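Local coordinates for protein VAL-1 (Chlorella virus, PDB 3GNE) that probably cleaves alginate by beta-elimination, as an alginate lyase of polysaccharide lyase family 14, at residues A[66-70]-A[71-75]; A[226-229]-A[230-233]. One frame throughout, in Å; residues are numbered along the deposited sequence.

Contact 1. Residues A[66-70]-A[71-75]; sequences DGLNK and NAITF
L68 and I73 make the tight end of this turn: L68 CD1 meets I73 CG2 at 3.9 Å, the two side chains crossing at about a right angle. I73 also reaches back along the chain. Its chi1 of -156° sends CG1 towards the turn, and a bend at chi2 lays CD1 by N69, 3.7 Å from N69 N and against N69 CB.

The other end is polar and faces solvent, with N69, K70 and N71 all exposed. N69 folds its amide back over the turn, OD1 accepting from N71 N at 2.9 Å, which makes an Asx turn. That donor lies only 15° from the carbonyl plane. A72 N divides itself between N69 OD1, at 3.2 Å, and the backbone O of N69, at 3.3 Å; it sits well above both carbonyl planes, and these shared bonds are long and bent. The bond to the backbone O closes a type I beta turn over 69-72. N71 N and A72 N together hold OD1.

From this turn the chain enters strand 72-80, where I73 pairs with T172 of strand 166-173, and both L68 and I73 rest on M240 of strand 231-241 and I212 of strand 212-221.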
loop_
_atom_site.group_PDB
_atom_site.type_symbol
_atom_site.label_atom_id
_atom_site.label_comp_id
_atom_site.label_asym_id
_atom_site.label_seq_id
_atom_site.Cartn_x
_atom_site.Cartn_y
_atom_site.Cartn_z
ATOM N N ASP A 66 -12.611 11.398 4.915
ATOM C CA ASP A 66 -13.832 11.412 5.740
ATOM C C ASP A 66 -14.560 10.087 5.575
ATOM O O ASP A 66 -14.826 9.655 4.441
ATOM C CB ASP A 66 -14.715 12.535 5.256
ATOM C CG ASP A 66 -14.039 13.876 5.293
ATOM O OD1 ASP A 66 -13.066 14.101 6.051
ATOM O OD2 ASP A 66 -14.514 14.785 4.604
ATOM N N GLY A 67 -14.920 9.433 6.683
ATOM C CA GLY A 67 -15.547 8.111 6.553
ATOM C C GLY A 67 -14.563 6.979 6.896
ATOM O O GLY A 67 -14.937 5.800 6.908
ATOM N N LEU A 68 -13.284 7.353 7.128
ATOM C CA LEU A 68 -12.322 6.296 7.516
ATOM C C LEU A 68 -12.719 5.614 8.804
ATOM O O LEU A 68 -12.887 6.256 9.850
ATOM C CB LEU A 68 -10.932 6.967 7.671
ATOM C CG LEU A 68 -9.898 6.094 8.428
ATOM C CD1 LEU A 68 -9.468 4.884 7.682
ATOM C CD2 LEU A 68 -8.648 6.916 8.711
ATOM N N ASN A 69 -12.967 4.319 8.759
ATOM C CA ASN A 69 -13.254 3.531 9.959
ATOM C C ASN A 69 -11.906 3.186 10.548
ATOM O O ASN A 69 -11.161 2.417 9.922
ATOM C CB ASN A 69 -14.026 2.290 9.533
ATOM C CG ASN A 69 -14.410 1.425 10.684
ATOM O OD1 ASN A 69 -13.664 1.358 11.655
ATOM N ND2 ASN A 69 -15.558 0.771 10.564
ATOM N N LYS A 70 -11.570 3.711 11.706
ATOM C CA LYS A 70 -10.207 3.525 12.243
ATOM C C LYS A 70 -9.994 2.108 12.715
ATOM O O LYS A 70 -8.853 1.765 12.963
ATOM C CB LYS A 70 -9.977 4.513 13.377
ATOM C CG LYS A 70 -10.054 5.983 12.840
ATOM C CD LYS A 70 -10.001 6.898 14.056
ATOM C CE LYS A 70 -9.708 8.305 13.655
ATOM N NZ LYS A 70 -10.615 9.326 14.167
ATOM N N ASN A 71 -11.078 1.334 12.874
ATOM C CA ASN A 71 -10.877 -0.045 13.298
ATOM C C ASN A 71 -10.786 -1.038 12.149
ATOM O O ASN A 71 -10.257 -2.136 12.351
ATOM C CB ASN A 71 -12.013 -0.457 14.248
ATOM C CG ASN A 71 -11.798 0.308 15.558
ATOM O OD1 ASN A 71 -12.533 1.176 15.981
ATOM N ND2 ASN A 71 -10.671 0.022 16.200
ATOM N N ALA A 72 -11.282 -0.708 10.965
ATOM C CA ALA A 72 -11.202 -1.696 9.857
ATOM C C ALA A 72 -11.526 -0.960 8.590
ATOM O O ALA A 72 -12.588 -0.324 8.511
ATOM C CB ALA A 72 -12.196 -2.838 10.104
ATOM N N ILE A 73 -10.637 -1.041 7.590
ATOM C CA ILE A 73 -10.910 -0.358 6.350
ATOM C C ILE A 73 -10.165 -1.046 5.216
ATOM O O ILE A 73 -9.121 -1.686 5.476
ATOM C CB ILE A 73 -10.460 1.121 6.487
ATOM C CG1 ILE A 73 -11.192 2.045 5.518
ATOM C CG2 ILE A 73 -8.948 1.276 6.342
ATOM C CD1 ILE A 73 -12.676 2.149 5.768
ATOM N N THR A 74 -10.665 -0.851 4.012
ATOM C CA THR A 74 -10.003 -1.366 2.809
ATOM C C THR A 74 -9.736 -0.199 1.866
ATOM O O THR A 74 -10.542 0.725 1.746
ATOM C CB THR A 74 -10.917 -2.428 2.193
ATOM O OG1 THR A 74 -10.901 -3.522 3.138
ATOM C CG2 THR A 74 -10.387 -2.890 0.844
ATOM N N PHE A 75 -8.572 -0.247 1.218
ATOM C CA PHE A 75 -8.306 0.668 0.121
ATOM C C PHE A 75 -8.085 -0.165 -1.139
ATOM O O PHE A 75 -7.595 -1.324 -1.079
ATOM C CB PHE A 75 -7.059 1.538 0.412
ATOM C CG PHE A 75 -7.455 2.651 1.409
ATOM C CD1 PHE A 75 -8.027 3.816 0.927
ATOM C CD2 PHE A 75 -7.248 2.481 2.765
ATOM C CE1 PHE A 75 -8.456 4.820 1.797
ATOM C CE2 PHE A 75 -7.629 3.474 3.668
ATOM C CZ PHE A 75 -8.165 4.632 3.144
#

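Contact 2. Residues A[226-229]-A[230-233]; sequences PSPK and NQVA
S227 and Q231 meet through their side chains, and the S227 hydroxyl links two hydrogen bonds at this bend. Q231 NE2 donates to S227 OG at 3.0 Å, fairly straight (156° at the hydrogen), with the hydroxyl 16° out of the amide plane. S227 OG in turn donates to K229 O at 2.8 Å, in the plane of that carbonyl. One oxygen therefore accepts from the strand and donates to the loop, and S227 and Q231 are both buried. S227 has OG anti to its own N (chi1 -173°), which swings the hydroxyl in over the bend. The other end of the Q231 amide is used as well: OE1 accepts from the backbone N of D86, so the amide is held from both ends and its flip is settled. Two more side chains bond outward, K229 through NZ to G84 O and N230 through OD1, which accepts from K46 N; N230 is exposed and its CB leads away from the loop.

The bend carries the chain from strand 212-221, in one sheet of the jelly-roll-like beta-sandwich, into strand 231-241 in the other. Next to it, backbone bonds run from S227 to N47 and S48 and from Q231 to Y44 on strand 37-44.

Van der Waals contacts fill in around the amide. K229 CE passes 3.3 Å from Q231 OE1, the two extended side chains crossing at about a right angle. Q231 CG lies 3.5 Å from K229 O, and P228 CD sits 3.8 Å from Q231 NE2. F221, at the end of strand 212-221, touches S227, P228 and Q231 together.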
loop_
_atom_site.group_PDB
_atom_site.type_symbol
_atom_site.label_atom_id
_atom_site.label_comp_id
_atom_site.label_asym_id
_atom_site.label_seq_id
_atom_site.Cartn_x
_atom_site.Cartn_y
_atom_site.Cartn_z
ATOM N N PRO A 226 16.352 -0.833 -8.294
ATOM C CA PRO A 226 15.556 0.252 -8.858
ATOM C C PRO A 226 14.989 -0.124 -10.226
ATOM O O PRO A 226 15.180 -1.215 -10.779
ATOM C CB PRO A 226 16.611 1.381 -9.000
ATOM C CG PRO A 226 17.893 0.617 -9.301
ATOM C CD PRO A 226 17.799 -0.661 -8.485
ATOM N N SER A 227 14.247 0.778 -10.833
ATOM C CA SER A 227 13.733 0.515 -12.156
ATOM C C SER A 227 14.847 0.327 -13.158
ATOM O O SER A 227 15.801 1.123 -13.247
ATOM C CB SER A 227 12.896 1.733 -12.623
ATOM O OG SER A 227 12.254 1.399 -13.849
ATOM N N PRO A 228 14.808 -0.753 -13.952
ATOM C CA PRO A 228 15.936 -1.002 -14.882
ATOM C C PRO A 228 15.881 -0.156 -16.146
ATOM O O PRO A 228 16.868 -0.169 -16.909
ATOM C CB PRO A 228 15.764 -2.486 -15.248
ATOM C CG PRO A 228 14.427 -2.890 -14.793
ATOM C CD PRO A 228 13.879 -1.871 -13.871
ATOM N N LYS A 229 14.776 0.538 -16.390
ATOM C CA LYS A 229 14.642 1.361 -17.598
ATOM C C LYS A 229 13.634 2.455 -17.298
ATOM O O LYS A 229 12.830 2.401 -16.345
ATOM C CB LYS A 229 14.226 0.504 -18.807
ATOM C CG LYS A 229 12.830 -0.116 -18.648
ATOM C CD LYS A 229 12.452 -0.787 -19.995
ATOM C CE LYS A 229 11.166 -1.600 -19.791
ATOM N NZ LYS A 229 10.766 -2.359 -21.041
ATOM N N ASN A 230 13.560 3.462 -18.160
ATOM C CA ASN A 230 12.474 4.429 -18.093
ATOM C C ASN A 230 11.184 3.737 -18.498
ATOM O O ASN A 230 11.148 3.130 -19.570
ATOM C CB ASN A 230 12.699 5.581 -19.075
ATOM C CG ASN A 230 13.884 6.458 -18.790
ATOM O OD1 ASN A 230 14.363 6.568 -17.666
ATOM N ND2 ASN A 230 14.371 7.065 -19.885
ATOM N N GLN A 231 10.186 3.797 -17.662
ATOM C CA GLN A 231 8.890 3.092 -17.980
ATOM C C GLN A 231 7.781 3.734 -17.186
ATOM O O GLN A 231 8.043 4.511 -16.260
ATOM C CB GLN A 231 8.982 1.592 -17.760
ATOM C CG GLN A 231 9.552 1.239 -16.376
ATOM C CD GLN A 231 9.786 -0.247 -16.249
ATOM O OE1 GLN A 231 9.291 -1.034 -17.081
ATOM N NE2 GLN A 231 10.521 -0.646 -15.193
ATOM N N VAL A 232 6.545 3.466 -17.577
ATOM C CA VAL A 232 5.372 4.015 -16.918
ATOM C C VAL A 232 4.339 2.956 -16.621
ATOM O O VAL A 232 4.268 1.917 -17.282
ATOM C CB VAL A 232 4.697 5.123 -17.746
ATOM C CG1 VAL A 232 5.721 6.166 -18.212
ATOM C CG2 VAL A 232 3.983 4.556 -18.946
ATOM N N ALA A 233 3.522 3.224 -15.622
ATOM C CA ALA A 233 2.332 2.459 -15.314
ATOM C C ALA A 233 1.221 3.460 -15.044
ATOM O O ALA A 233 1.495 4.625 -14.729
ATOM C CB ALA A 233 2.549 1.531 -14.130
#

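How the contacts relate
Both contacts are short bends that deliver the chain into a strand of the same antiparallel sheet, since strands 72-80 and 231-241 are neighbours in it. They lie on opposite sides of the chain's centre, with contact centres 32 Å apart and nearest atoms about 17 Å apart. Contact 1 is mostly at the surface: it pairs an apolar patch between the two sheets with backbone amides gathered on an exposed asparagine. Contact 2 is more buried and relies on side-chain polar bonds: a serine holds the bend together from inside, and glutamine, lysine and asparagine side chains tie it to neighbouring loops. Strand 231-241 starts at contact 2, and its far end lies against contact 1.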